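Local coordinates for protein DNA helicase uvsW (Enterobacteria phage T4, PDB 1RIF) that couples ATP hydrolysis to 3'-5' translocation and unwinding of duplex DNA, driving branch migration of Holliday junctions in phage recombination and repair, at residues I85-E90 against V127-I132; L148-L153 against Y180-H185; K159-V164 against G227-D232; A168-M173 against V207-W212. The protein carries 1 engineered substitution. One frame throughout, in Å; residues are numbered along the deposited sequence.

This chain is the N-terminal part of the helicase, and all four contacts involve its RecA-like domain, built round a parallel sheet. Contact 3, near the chain's centre, joins two inner strands by backbone hydrogen bonds and buried aliphatic and methionine side chains. Contact 4 lays helix 167-180 on the neighbouring strand 207-210 with no hydrogen bond, while contact 2 packs the loop after that same helix on helix 141-155, apolar inside with one arginine outside. Contact 1, partly exposed at the start of strand 130-133, is held mainly by salt bridges, polar bonds and waters. Contacts 1 and 2 touch where residues 85-90 meet helix 141-155.

Contact 1: residues I85-E90 against V127-I132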
loop_
_atom_site.group_PDB
_atom_site.type_symbol
_atom_site.label_atom_id
_atom_site.label_comp_id
_atom_site.label_asym_id
_atom_site.label_seq_id
_atom_site.Cartn_x
_atom_site.Cartn_y
_atom_site.Cartn_z
ATOM N N ILE A 85 2.975 1.658 -16.424
ATOM C CA ILE A 85 1.972 1.338 -15.413
ATOM C C ILE A 85 1.863 -0.153 -15.101
ATOM O O ILE A 85 1.688 -0.544 -13.947
ATOM C CB ILE A 85 0.580 1.859 -15.848
ATOM C CG1 ILE A 85 0.590 3.391 -15.877
ATOM C CG2 ILE A 85 -0.509 1.325 -14.906
ATOM C CD1 ILE A 85 -0.695 4.016 -16.412
ATOM N N ASN A 86 1.971 -0.985 -16.129
ATOM C CA ASN A 86 1.851 -2.427 -15.945
ATOM C C ASN A 86 3.183 -3.106 -15.660
ATOM O O ASN A 86 3.255 -4.328 -15.598
ATOM C CB ASN A 86 1.221 -3.056 -17.191
ATOM C CG ASN A 86 -0.090 -2.394 -17.580
ATOM O OD1 ASN A 86 -1.025 -2.332 -16.778
ATOM N ND2 ASN A 86 -0.163 -1.898 -18.813
ATOM N N GLU A 87 4.228 -2.308 -15.483
ATOM C CA GLU A 87 5.561 -2.820 -15.220
ATOM C C GLU A 87 5.638 -3.696 -13.966
ATOM O O GLU A 87 5.103 -3.353 -12.910
ATOM C CB GLU A 87 6.516 -1.648 -15.099
ATOM C CG GLU A 87 7.951 -2.034 -14.951
ATOM C CD GLU A 87 8.850 -0.826 -14.828
ATOM O OE1 GLU A 87 8.969 -0.065 -15.820
ATOM O OE2 GLU A 87 9.429 -0.637 -13.732
ATOM N N LYS A 88 6.311 -4.835 -14.096
ATOM C CA LYS A 88 6.474 -5.783 -13.004
ATOM C C LYS A 88 7.951 -5.884 -12.624
ATOM O O LYS A 88 8.825 -5.482 -13.389
ATOM C CB LYS A 88 5.984 -7.163 -13.442
ATOM C CG LYS A 88 4.592 -7.197 -14.031
ATOM C CD LYS A 88 3.535 -7.080 -12.961
ATOM C CE LYS A 88 2.139 -7.140 -13.554
ATOM N NZ LYS A 88 1.084 -7.168 -12.507
ATOM N N GLU A 89 8.228 -6.412 -11.435
ATOM C CA GLU A 89 9.607 -6.588 -10.985
ATOM C C GLU A 89 10.244 -7.684 -11.814
ATOM O O GLU A 89 9.634 -8.728 -12.049
ATOM C CB GLU A 89 9.659 -7.012 -9.514
ATOM C CG GLU A 89 9.718 -5.866 -8.541
ATOM C CD GLU A 89 11.023 -5.119 -8.615
ATOM O OE1 GLU A 89 12.048 -5.624 -8.115
ATOM O OE2 GLU A 89 11.020 -4.021 -9.192
ATOM N N GLU A 90 11.466 -7.456 -12.272
ATOM C CA GLU A 90 12.135 -8.482 -13.049
ATOM C C GLU A 90 12.780 -9.399 -12.036
ATOM O O GLU A 90 13.949 -9.254 -11.682
ATOM C CB GLU A 90 13.171 -7.870 -13.989
ATOM C CG GLU A 90 12.553 -7.210 -15.209
ATOM C CD GLU A 90 13.597 -6.689 -16.170
ATOM O OE1 GLU A 90 13.223 -6.245 -17.280
ATOM O OE2 GLU A 90 14.795 -6.721 -15.808
ATOM N N VAL A 127 6.858 -9.085 -7.369
ATOM C CA VAL A 127 6.683 -9.069 -8.819
ATOM C C VAL A 127 5.645 -8.040 -9.284
ATOM O O VAL A 127 5.895 -7.246 -10.201
ATOM C CB VAL A 127 6.246 -10.448 -9.339
ATOM C CG1 VAL A 127 5.921 -10.363 -10.815
ATOM C CG2 VAL A 127 7.345 -11.456 -9.108
ATOM N N ASN A 128 4.486 -8.055 -8.635
ATOM C CA ASN A 128 3.399 -7.161 -8.989
ATOM C C ASN A 128 3.441 -5.778 -8.344
ATOM O O ASN A 128 2.579 -4.942 -8.607
ATOM C CB ASN A 128 2.083 -7.869 -8.702
ATOM C CG ASN A 128 1.946 -9.141 -9.503
ATOM O OD1 ASN A 128 1.748 -9.099 -10.716
ATOM N ND2 ASN A 128 2.079 -10.284 -8.834
ATOM N N ARG A 129 4.451 -5.541 -7.508
ATOM C CA ARG A 129 4.650 -4.241 -6.861
ATOM C C ARG A 129 3.653 -3.833 -5.780
ATOM O O ARG A 129 4.057 -3.311 -4.740
ATOM C CB ARG A 129 4.705 -3.122 -7.917
ATOM C CG ARG A 129 6.106 -2.664 -8.327
ATOM C CD ARG A 129 6.866 -3.755 -9.055
ATOM N NE ARG A 129 8.206 -3.349 -9.498
ATOM C CZ ARG A 129 8.467 -2.552 -10.537
ATOM N NH1 ARG A 129 7.486 -2.039 -11.274
ATOM N NH2 ARG A 129 9.722 -2.297 -10.864
ATOM N N ARG A 130 2.360 -4.049 -6.012
ATOM C CA ARG A 130 1.368 -3.654 -5.018
ATOM C C ARG A 130 0.171 -4.592 -4.976
ATOM O O ARG A 130 -0.478 -4.818 -5.995
ATOM C CB ARG A 130 0.918 -2.207 -5.287
ATOM C CG ARG A 130 0.262 -1.984 -6.650
ATOM C CD ARG A 130 0.300 -0.514 -7.073
ATOM N NE ARG A 130 1.657 -0.063 -7.377
ATOM C CZ ARG A 130 2.360 -0.431 -8.451
ATOM N NH1 ARG A 130 1.841 -1.261 -9.352
ATOM N NH2 ARG A 130 3.599 0.024 -8.620
ATOM N N ARG A 131 -0.110 -5.133 -3.788
ATOM C CA ARG A 131 -1.222 -6.058 -3.585
ATOM C C ARG A 131 -1.804 -5.981 -2.181
ATOM O O ARG A 131 -1.183 -5.458 -1.252
ATOM C CB ARG A 131 -0.776 -7.517 -3.767
ATOM C CG ARG A 131 -0.156 -7.871 -5.084
ATOM C CD ARG A 131 -1.147 -8.547 -6.006
ATOM N NE ARG A 131 -1.191 -7.866 -7.298
ATOM C CZ ARG A 131 -1.356 -8.477 -8.464
ATOM N NH1 ARG A 131 -1.488 -9.799 -8.509
ATOM N NH2 ARG A 131 -1.389 -7.764 -9.585
ATOM N N ILE A 132 -3.014 -6.513 -2.044
ATOM C CA ILE A 132 -3.647 -6.624 -0.744
ATOM C C ILE A 132 -3.399 -8.107 -0.529
ATOM O O ILE A 132 -3.967 -8.942 -1.230
ATOM C CB ILE A 132 -5.163 -6.397 -0.760
ATOM C CG1 ILE A 132 -5.487 -4.907 -0.876
ATOM C CG2 ILE A 132 -5.764 -6.947 0.517
ATOM C CD1 ILE A 132 -6.975 -4.632 -0.940
HETATM O O HOH W 1 2.927 -2.256 -12.017
HETATM O O HOH W 2 5.015 -0.676 -11.037
HETATM O O HOH W 3 1.597 -4.242 -11.139
#
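Glu87 meets the guanidinium of Arg129 with its carboxylate OE2, which lies at the edge of that group, in its plane. The salt bridge is loose: the bonds from Arg129 NH2 and NH1 to Glu87 OE2, at 3.3 and 3.4 Å, are both weak, and the two flat groups are turned 50° apart. Arg130 is linked to the loop through two waters, one joining Ile85 O, Glu87 O and Arg130 NH1, the other Glu87 O and Arg130 NH2. Lys88 folds back at its second torsion (chi2 -76°), bringing its amine across to the turn, where Lys88 NZ bonds a lone pair of Asn128 OD1 at 2.7 Å, in the carbonyl plane. The same ammonium lies 3.9 Å from Arg131 NH2, a like-charge approach probably eased by the salt bridge of Arg131 with Glu124. Next along, Glu89 N gives its hydrogen to Val127 O at 2.8 Å, nearly straight at 164°. Its side chain holds Arg129 more firmly than Glu87 does. NE and NH2 of Arg129, approached side-on, both donate to the anti lone pair of Glu89 OE2, with NH2 at 2.7 Å. Lys88 C and Glu89 N lie over one face of this buried guanidinium. Two carboxylates thus flank one arginine, and Glu89 OE1 is taken by Tyr151 OH. Arg129, with positive phi, is where the chain leaves helix 116-128 for strand 130-133. The loop between strand 79-81 and helix 93-101 lies over this turn, beside Phe254 of strand 254-258.

Contact 2: residues L148-L153 against Y180-H185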
loop_
_atom_site.group_PDB
_atom_site.type_symbol
_atom_site.label_atom_id
_atom_site.label_comp_id
_atom_site.label_asym_id
_atom_site.label_seq_id
_atom_site.Cartn_x
_atom_site.Cartn_y
_atom_site.Cartn_z
ATOM N N LEU A 148 9.798 -8.671 2.647
ATOM C CA LEU A 148 9.471 -7.638 1.677
ATOM C C LEU A 148 10.371 -6.409 1.886
ATOM O O LEU A 148 10.895 -5.857 0.920
ATOM C CB LEU A 148 7.995 -7.248 1.818
ATOM C CG LEU A 148 6.997 -8.235 1.220
ATOM C CD1 LEU A 148 5.618 -7.915 1.761
ATOM C CD2 LEU A 148 7.024 -8.157 -0.298
ATOM N N ALA A 149 10.554 -5.989 3.139
ATOM C CA ALA A 149 11.409 -4.837 3.445
ATOM C C ALA A 149 12.896 -5.139 3.155
ATOM O O ALA A 149 13.611 -4.288 2.625
ATOM C CB ALA A 149 11.218 -4.411 4.902
ATOM N N ARG A 150 13.347 -6.347 3.503
ATOM C CA ARG A 150 14.725 -6.796 3.247
ATOM C C ARG A 150 15.021 -6.698 1.746
ATOM O O ARG A 150 16.045 -6.160 1.328
ATOM C CB ARG A 150 14.884 -8.267 3.634
ATOM C CG ARG A 150 16.211 -8.670 4.256
ATOM C CD ARG A 150 17.446 -8.072 3.616
ATOM N NE ARG A 150 18.306 -7.575 4.688
ATOM C CZ ARG A 150 19.635 -7.588 4.685
ATOM N NH1 ARG A 150 20.309 -8.073 3.656
ATOM N NH2 ARG A 150 20.288 -7.126 5.742
ATOM N N TYR A 151 14.123 -7.263 0.942
ATOM C CA TYR A 151 14.280 -7.243 -0.500
ATOM C C TYR A 151 14.445 -5.823 -0.999
ATOM O O TYR A 151 15.367 -5.532 -1.745
ATOM C CB TYR A 151 13.065 -7.862 -1.187
ATOM C CG TYR A 151 13.166 -7.804 -2.691
ATOM C CD1 TYR A 151 13.788 -8.827 -3.406
ATOM C CD2 TYR A 151 12.714 -6.685 -3.397
ATOM C CE1 TYR A 151 13.964 -8.738 -4.785
ATOM C CE2 TYR A 151 12.887 -6.586 -4.775
ATOM C CZ TYR A 151 13.513 -7.615 -5.461
ATOM O OH TYR A 151 13.692 -7.524 -6.824
ATOM N N TYR A 152 13.535 -4.943 -0.598
ATOM C CA TYR A 152 13.591 -3.548 -1.019
ATOM C C TYR A 152 14.896 -2.889 -0.570
ATOM O O TYR A 152 15.564 -2.197 -1.344
ATOM C CB TYR A 152 12.415 -2.762 -0.438
ATOM C CG TYR A 152 12.406 -1.335 -0.907
ATOM C CD1 TYR A 152 11.819 -0.982 -2.125
ATOM C CD2 TYR A 152 13.084 -0.351 -0.191
ATOM C CE1 TYR A 152 11.922 0.312 -2.623
ATOM C CE2 TYR A 152 13.192 0.939 -0.676
ATOM C CZ TYR A 152 12.617 1.268 -1.894
ATOM O OH TYR A 152 12.785 2.546 -2.392
ATOM N N LEU A 153 15.240 -3.103 0.694
ATOM C CA LEU A 153 16.449 -2.543 1.289
ATOM C C LEU A 153 17.671 -2.861 0.424
ATOM O O LEU A 153 18.488 -1.986 0.125
ATOM C CB LEU A 153 16.606 -3.112 2.709
ATOM C CG LEU A 153 17.473 -2.517 3.834
ATOM C CD1 LEU A 153 18.820 -3.160 3.831
ATOM C CD2 LEU A 153 17.563 -1.007 3.717
ATOM N N TYR A 180 14.561 -11.825 13.769
ATOM C CA TYR A 180 14.793 -12.599 12.545
ATOM C C TYR A 180 16.251 -12.454 12.109
ATOM O O TYR A 180 16.830 -13.350 11.472
ATOM C CB TYR A 180 13.895 -12.086 11.417
ATOM C CG TYR A 180 12.432 -12.367 11.613
ATOM C CD1 TYR A 180 11.480 -11.381 11.365
ATOM C CD2 TYR A 180 11.993 -13.626 12.032
ATOM C CE1 TYR A 180 10.130 -11.635 11.529
ATOM C CE2 TYR A 180 10.640 -13.891 12.196
ATOM C CZ TYR A 180 9.719 -12.888 11.943
ATOM O OH TYR A 180 8.379 -13.133 12.102
ATOM N N ARG A 181 16.808 -11.295 12.457
ATOM C CA ARG A 181 18.175 -10.906 12.148
ATOM C C ARG A 181 18.314 -10.394 10.727
ATOM O O ARG A 181 19.401 -10.424 10.150
ATOM C CB ARG A 181 19.146 -12.056 12.398
ATOM C CG ARG A 181 19.143 -12.523 13.837
ATOM C CD ARG A 181 20.314 -13.431 14.127
ATOM N NE ARG A 181 20.087 -14.205 15.339
ATOM C CZ ARG A 181 20.999 -14.987 15.901
ATOM N NH1 ARG A 181 22.202 -15.087 15.354
ATOM N NH2 ARG A 181 20.707 -15.670 17.002
ATOM N N LEU A 182 17.202 -9.923 10.168
ATOM C CA LEU A 182 17.210 -9.355 8.824
ATOM C C LEU A 182 17.502 -7.852 8.939
ATOM O O LEU A 182 17.895 -7.207 7.966
ATOM C CB LEU A 182 15.856 -9.589 8.137
ATOM C CG LEU A 182 15.501 -11.053 7.853
ATOM C CD1 LEU A 182 14.061 -11.160 7.382
ATOM C CD2 LEU A 182 16.456 -11.616 6.812
ATOM N N PHE A 183 17.321 -7.318 10.145
ATOM C CA PHE A 183 17.560 -5.906 10.434
ATOM C C PHE A 183 18.141 -5.738 11.832
ATOM O O PHE A 183 18.034 -6.633 12.669
ATOM C CB PHE A 183 16.248 -5.093 10.381
ATOM C CG PHE A 183 15.591 -5.063 9.034
ATOM C CD1 PHE A 183 14.799 -6.125 8.606
ATOM C CD2 PHE A 183 15.779 -3.977 8.180
ATOM C CE1 PHE A 183 14.203 -6.108 7.341
ATOM C CE2 PHE A 183 15.188 -3.950 6.914
ATOM C CZ PHE A 183 14.398 -5.023 6.498
ATOM N N SER A 184 18.746 -4.578 12.075
ATOM C CA SER A 184 19.294 -4.233 13.386
ATOM C C SER A 184 18.457 -3.035 13.859
ATOM O O SER A 184 17.817 -2.372 13.037
ATOM C CB SER A 184 20.763 -3.830 13.272
ATOM O OG SER A 184 20.904 -2.626 12.546
ATOM N N HIS A 185 18.444 -2.752 15.162
ATOM C CA HIS A 185 17.643 -1.628 15.659
ATOM C C HIS A 185 18.028 -0.261 15.121
ATOM O O HIS A 185 17.155 0.584 14.887
ATOM C CB HIS A 185 17.631 -1.597 17.187
ATOM C CG HIS A 185 16.543 -2.434 17.780
ATOM N ND1 HIS A 185 16.788 -3.619 18.444
ATOM C CD2 HIS A 185 15.196 -2.293 17.745
ATOM C CE1 HIS A 185 15.639 -4.172 18.789
ATOM N NE2 HIS A 185 14.658 -3.388 18.376
#
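Phe183 drives its ring edge against helix 141-155. With CG set beside its backbone N and opposite the carbonyl carbon (chi1 -63°), the ring reaches across to the helix, CZ coming 3.4 Å from Arg150 N, which lies near the ring plane. The same CZ touches Ala149 CB at 3.6 Å. One helical turn on, Leu153 CG reaches Phe183 CE2 at 4.1 Å, the two side chains sliding past each other in opposite directions. The small methyl of Ala149 lets the ring come close to the helix backbone, and Phe177 meets the ring from helix 167-180.

The chain of Arg150 bends at its second and third torsions (chi3 134°). It passes over Leu182, where Arg150 CG packs 3.9 Å from Leu182 CD2, and then turns its guanidinium to the backbone. Arg150 NH2 donates to Leu182 O at 3.3 Å, the donor tilted 31° from the carbonyl plane, and NE adds a weak bond to the same oxygen. Its stronger polar partner is Glu154, which takes NH1 in a salt bridge.

In the RecA-like fold of SF2 helicases the helix after the P-loop packs against the sheet, and helix 141-155, which begins within the predicted ATP-binding segment, matches that element; here its flank is covered by the loop leading from helix 167-180 to edge strand 188-190.

Contact 3: residues K159-V164 against G227-D232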
loop_
_atom_site.group_PDB
_atom_site.type_symbol
_atom_site.label_atom_id
_atom_site.label_comp_id
_atom_site.label_asym_id
_atom_site.label_seq_id
_atom_site.Cartn_x
_atom_site.Cartn_y
_atom_site.Cartn_z
ATOM N N LYS A 159 13.239 4.603 1.482
ATOM C CA LYS A 159 12.943 4.098 2.815
ATOM C C LYS A 159 11.693 3.239 2.766
ATOM O O LYS A 159 10.977 3.220 1.758
ATOM C CB LYS A 159 12.727 5.245 3.795
ATOM C CG LYS A 159 14.002 5.923 4.242
ATOM C CD LYS A 159 13.693 6.939 5.315
ATOM C CE LYS A 159 14.954 7.564 5.875
ATOM N NZ LYS A 159 14.597 8.586 6.897
ATOM N N ILE A 160 11.441 2.530 3.862
ATOM C CA ILE A 160 10.275 1.659 3.983
ATOM C C ILE A 160 9.401 2.144 5.148
ATOM O O ILE A 160 9.898 2.342 6.266
ATOM C CB ILE A 160 10.683 0.176 4.248
ATOM C CG1 ILE A 160 11.672 -0.309 3.179
ATOM C CG2 ILE A 160 9.450 -0.714 4.230
ATOM C CD1 ILE A 160 13.079 -0.575 3.719
ATOM N N LEU A 161 8.112 2.358 4.868
ATOM C CA LEU A 161 7.153 2.807 5.883
ATOM C C LEU A 161 6.254 1.627 6.205
ATOM O O LEU A 161 5.646 1.043 5.305
ATOM C CB LEU A 161 6.268 3.943 5.356
ATOM C CG LEU A 161 5.586 4.937 6.315
ATOM C CD1 LEU A 161 4.230 5.293 5.738
ATOM C CD2 LEU A 161 5.418 4.384 7.710
ATOM N N ILE A 162 6.175 1.277 7.485
ATOM C CA ILE A 162 5.331 0.183 7.924
ATOM C C ILE A 162 4.333 0.766 8.912
ATOM O O ILE A 162 4.725 1.349 9.915
ATOM C CB ILE A 162 6.170 -0.916 8.595
ATOM C CG1 ILE A 162 7.303 -1.327 7.652
ATOM C CG2 ILE A 162 5.293 -2.138 8.918
ATOM C CD1 ILE A 162 8.251 -2.316 8.255
ATOM N N ILE A 163 3.045 0.623 8.612
ATOM C CA ILE A 163 1.979 1.151 9.470
ATOM C C ILE A 163 1.318 0.010 10.251
ATOM O O ILE A 163 0.866 -0.964 9.668
ATOM C CB ILE A 163 0.899 1.898 8.614
ATOM C CG1 ILE A 163 1.571 2.992 7.768
ATOM C CG2 ILE A 163 -0.178 2.520 9.521
ATOM C CD1 ILE A 163 0.620 3.777 6.846
ATOM N N VAL A 164 1.279 0.125 11.572
ATOM C CA VAL A 164 0.666 -0.915 12.393
ATOM C C VAL A 164 -0.507 -0.322 13.172
ATOM O O VAL A 164 -0.581 0.892 13.358
ATOM C CB VAL A 164 1.697 -1.573 13.379
ATOM C CG1 VAL A 164 2.806 -2.254 12.587
ATOM C CG2 VAL A 164 2.257 -0.538 14.347
ATOM N N GLY A 227 9.924 4.285 -0.620
ATOM C CA GLY A 227 9.853 3.510 -1.843
ATOM C C GLY A 227 8.917 2.324 -1.666
ATOM O O GLY A 227 8.390 1.767 -2.634
ATOM N N MET A 228 8.721 1.932 -0.412
ATOM C CA MET A 228 7.844 0.823 -0.077
ATOM C C MET A 228 7.064 1.167 1.182
ATOM O O MET A 228 7.588 1.806 2.085
ATOM C CB MET A 228 8.651 -0.456 0.156
ATOM C CG MET A 228 7.805 -1.653 0.569
ATOM S SD MET A 228 8.781 -3.144 0.924
ATOM C CE MET A 228 9.102 -3.740 -0.750
ATOM N N MET A 229 5.804 0.752 1.226
ATOM C CA MET A 229 4.932 1.003 2.373
ATOM C C MET A 229 4.047 -0.219 2.595
ATOM O O MET A 229 3.543 -0.823 1.643
ATOM C CB MET A 229 4.067 2.257 2.124
ATOM C CG MET A 229 3.059 2.610 3.222
ATOM S SD MET A 229 1.480 1.680 3.173
ATOM C CE MET A 229 0.688 2.416 1.755
ATOM N N MET A 230 3.878 -0.578 3.861
ATOM C CA MET A 230 3.056 -1.709 4.257
ATOM C C MET A 230 2.135 -1.316 5.409
ATOM O O MET A 230 2.520 -0.547 6.300
ATOM C CB MET A 230 3.932 -2.869 4.741
ATOM C CG MET A 230 4.872 -3.464 3.726
ATOM S SD MET A 230 6.099 -4.464 4.594
ATOM C CE MET A 230 7.608 -3.694 4.071
ATOM N N ASN A 231 0.923 -1.861 5.392
ATOM C CA ASN A 231 -0.041 -1.614 6.455
ATOM C C ASN A 231 -0.626 -2.960 6.885
ATOM O O ASN A 231 -1.411 -3.571 6.156
ATOM C CB ASN A 231 -1.151 -0.669 5.972
ATOM C CG ASN A 231 -2.214 -0.408 7.047
ATOM O OD1 ASN A 231 -1.953 -0.512 8.251
ATOM N ND2 ASN A 231 -3.408 -0.047 6.609
ATOM N N ASP A 232 -0.207 -3.434 8.055
ATOM C CA ASP A 232 -0.703 -4.693 8.588
ATOM C C ASP A 232 -2.077 -4.401 9.197
ATOM O O ASP A 232 -2.208 -3.488 10.001
ATOM C CB ASP A 232 0.269 -5.232 9.649
ATOM C CG ASP A 232 -0.063 -6.650 10.084
ATOM O OD1 ASP A 232 -0.239 -7.529 9.215
ATOM O OD2 ASP A 232 -0.147 -6.894 11.302
#
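Strands 159-163 and 228-232 run parallel, 4.6 Å apart at an 11° angle, and Leu161 and Met230 are joined through the backbone in the alternating pattern of a parallel pair. Leu161 N gives its hydrogen to Met228 O, its carbonyl accepts from Met230 N, and the next residue but one repeats the scheme: Ile163 N to Met230 O at 2.6 Å, then Asp232 N to Ile163 O, where the donor stands nearly along the C=O axis. At the opposite end Lys159 O takes Gly227 N at 2.8 Å and, weakly, Met228 N, as the chain turns its corner.

The apolar contacts fall on two faces. On the one bearing Ile160, Ile162, Met228 and Met230, the chain of Met230 runs beside Ile160, pointing the same way, and its bend at the last torsion (chi3 -122°) lays CE 3.5 Å from Ile160 CG2. On the other, Leu161 CD1 lies 3.9 Å from Met229 CG, the pair again side by side.

Asp232, which opens the predicted DEAH box, ends the strand. Its OD1 forms a salt bridge with Arg141, which holds the place of the P-loop lysine and is probably the engineered residue, so the bridge need not be native. Backbone bonds and buried apolar side chains thus fix a strand whose acidic end faces the predicted nucleotide site, consistent with a Walker B strand.

Contact 4: residues A168-M173 against V207-W212; sequences ALTTQM and VVVGTW
Thr170 lies above one face of the flat Val209-Gly210 peptide, offset from its centre; no ring takes part. Both branches are on that face: CG2 leans toward the oxygen, 3.8 Å from Val209 O, and OG1 toward the far end, 3.7 Å from Gly210 CA. The side chain of Val209 projects on this same side. At the edge of the peptide, Gly210 N makes a backbone hydrogen bond with Ile162 of the neighbouring strand. With OG1 of Thr170 anti to the carbonyl carbon (chi1 -83°), CG2 falls anti to the backbone N, and both branches face the strand.

Helical residues 168-173 run at 151° to strand 207-210, the axes 7.8 Å apart at closest, the nearly antiparallel layering of helix on sheet in an alpha/beta RecA-like domain. In SF2 helicases motif Ia follows the strand equivalent to 159-163, here probably reaching the start of helix 167-180.

Val209 CG1 rises to the helix backbone, 3.9 Å from Thr170 CA, and 4.4 Å from Met173 CB. The methyl of Thr211, CG2, touches Thr170 OG1 at 4.0 Å; Thr211 sits at the N-cap position of the helix that follows. Val164 packs on both Thr170 and Met173.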
loop_
_atom_site.group_PDB
_atom_site.type_symbol
_atom_site.label_atom_id
_atom_site.label_comp_id
_atom_site.label_asym_id
_atom_site.label_seq_id
_atom_site.Cartn_x
_atom_site.Cartn_y
_atom_site.Cartn_z
ATOM N N ALA A 168 1.960 -0.358 20.709
ATOM C CA ALA A 168 2.575 -1.574 21.231
ATOM C C ALA A 168 3.070 -2.448 20.080
ATOM O O ALA A 168 4.087 -3.120 20.205
ATOM C CB ALA A 168 1.568 -2.357 22.087
ATOM N N LEU A 169 2.348 -2.429 18.961
ATOM C CA LEU A 169 2.711 -3.233 17.799
ATOM C C LEU A 169 3.863 -2.621 17.014
ATOM O O LEU A 169 4.527 -3.294 16.226
ATOM C CB LEU A 169 1.491 -3.432 16.899
ATOM C CG LEU A 169 0.458 -4.339 17.562
ATOM C CD1 LEU A 169 -0.830 -4.318 16.781
ATOM C CD2 LEU A 169 1.019 -5.750 17.646
ATOM N N THR A 170 4.078 -1.332 17.229
ATOM C CA THR A 170 5.166 -0.605 16.599
ATOM C C THR A 170 6.456 -1.197 17.163
ATOM O O THR A 170 7.379 -1.544 16.425
ATOM C CB THR A 170 5.048 0.897 16.938
ATOM O OG1 THR A 170 4.110 1.506 16.034
ATOM C CG2 THR A 170 6.384 1.594 16.856
ATOM N N THR A 171 6.491 -1.336 18.482
ATOM C CA THR A 171 7.640 -1.901 19.182
ATOM C C THR A 171 7.820 -3.373 18.853
ATOM O O THR A 171 8.940 -3.843 18.671
ATOM C CB THR A 171 7.473 -1.772 20.702
ATOM O OG1 THR A 171 7.511 -0.388 21.071
ATOM C CG2 THR A 171 8.572 -2.515 21.419
ATOM N N GLN A 172 6.707 -4.094 18.783
ATOM C CA GLN A 172 6.722 -5.520 18.479
ATOM C C GLN A 172 7.268 -5.795 17.082
ATOM O O GLN A 172 8.052 -6.723 16.885
ATOM C CB GLN A 172 5.307 -6.094 18.603
ATOM C CG GLN A 172 5.235 -7.599 18.420
ATOM C CD GLN A 172 3.809 -8.141 18.440
ATOM O OE1 GLN A 172 3.065 -7.951 19.406
ATOM N NE2 GLN A 172 3.430 -8.832 17.373
ATOM N N MET A 173 6.858 -4.983 16.114
ATOM C CA MET A 173 7.312 -5.156 14.737
ATOM C C MET A 173 8.816 -4.960 14.629
ATOM O O MET A 173 9.503 -5.721 13.951
ATOM C CB MET A 173 6.598 -4.159 13.811
ATOM C CG MET A 173 6.899 -4.336 12.314
ATOM S SD MET A 173 6.141 -5.809 11.569
ATOM C CE MET A 173 4.555 -5.139 11.090
ATOM N N VAL A 207 14.064 1.906 7.694
ATOM C CA VAL A 207 12.728 1.458 8.072
ATOM C C VAL A 207 12.090 2.373 9.115
ATOM O O VAL A 207 12.695 2.667 10.155
ATOM C CB VAL A 207 12.729 0.019 8.653
ATOM C CG1 VAL A 207 11.297 -0.417 8.935
ATOM C CG2 VAL A 207 13.396 -0.946 7.685
ATOM N N VAL A 208 10.866 2.814 8.820
ATOM C CA VAL A 208 10.097 3.675 9.717
ATOM C C VAL A 208 8.786 2.967 10.085
ATOM O O VAL A 208 8.035 2.547 9.212
ATOM C CB VAL A 208 9.779 5.040 9.060
ATOM C CG1 VAL A 208 8.999 5.909 10.026
ATOM C CG2 VAL A 208 11.083 5.743 8.658
ATOM N N VAL A 209 8.521 2.832 11.379
ATOM C CA VAL A 209 7.318 2.149 11.829
ATOM C C VAL A 209 6.427 3.010 12.717
ATOM O O VAL A 209 6.888 3.611 13.690
ATOM C CB VAL A 209 7.682 0.867 12.602
ATOM C CG1 VAL A 209 6.411 0.128 13.017
ATOM C CG2 VAL A 209 8.581 -0.029 11.735
ATOM N N GLY A 210 5.145 3.051 12.380
ATOM C CA GLY A 210 4.209 3.834 13.161
ATOM C C GLY A 210 2.759 3.428 12.971
ATOM O O GLY A 210 2.444 2.461 12.279
ATOM N N THR A 211 1.870 4.179 13.603
ATOM C CA THR A 211 0.447 3.911 13.520
ATOM C C THR A 211 -0.162 4.966 12.616
ATOM O O THR A 211 0.489 5.958 12.297
ATOM C CB THR A 211 -0.209 4.013 14.908
ATOM O OG1 THR A 211 -0.045 5.341 15.408
ATOM C CG2 THR A 211 0.439 3.044 15.883
ATOM N N TRP A 212 -1.407 4.753 12.203
ATOM C CA TRP A 212 -2.107 5.703 11.344
ATOM C C TRP A 212 -2.247 7.090 11.953
ATOM O O TRP A 212 -2.082 8.099 11.265
ATOM C CB TRP A 212 -3.511 5.186 11.000
ATOM C CG TRP A 212 -3.534 4.280 9.806
ATOM C CD1 TRP A 212 -3.739 2.930 9.796
ATOM C CD2 TRP A 212 -3.339 4.670 8.440
ATOM N NE1 TRP A 212 -3.688 2.456 8.505
ATOM C CE2 TRP A 212 -3.444 3.504 7.654
ATOM C CE3 TRP A 212 -3.088 5.899 7.806
ATOM C CZ2 TRP A 212 -3.309 3.525 6.258
ATOM C CZ3 TRP A 212 -2.954 5.923 6.420
ATOM C CH2 TRP A 212 -3.066 4.741 5.661
#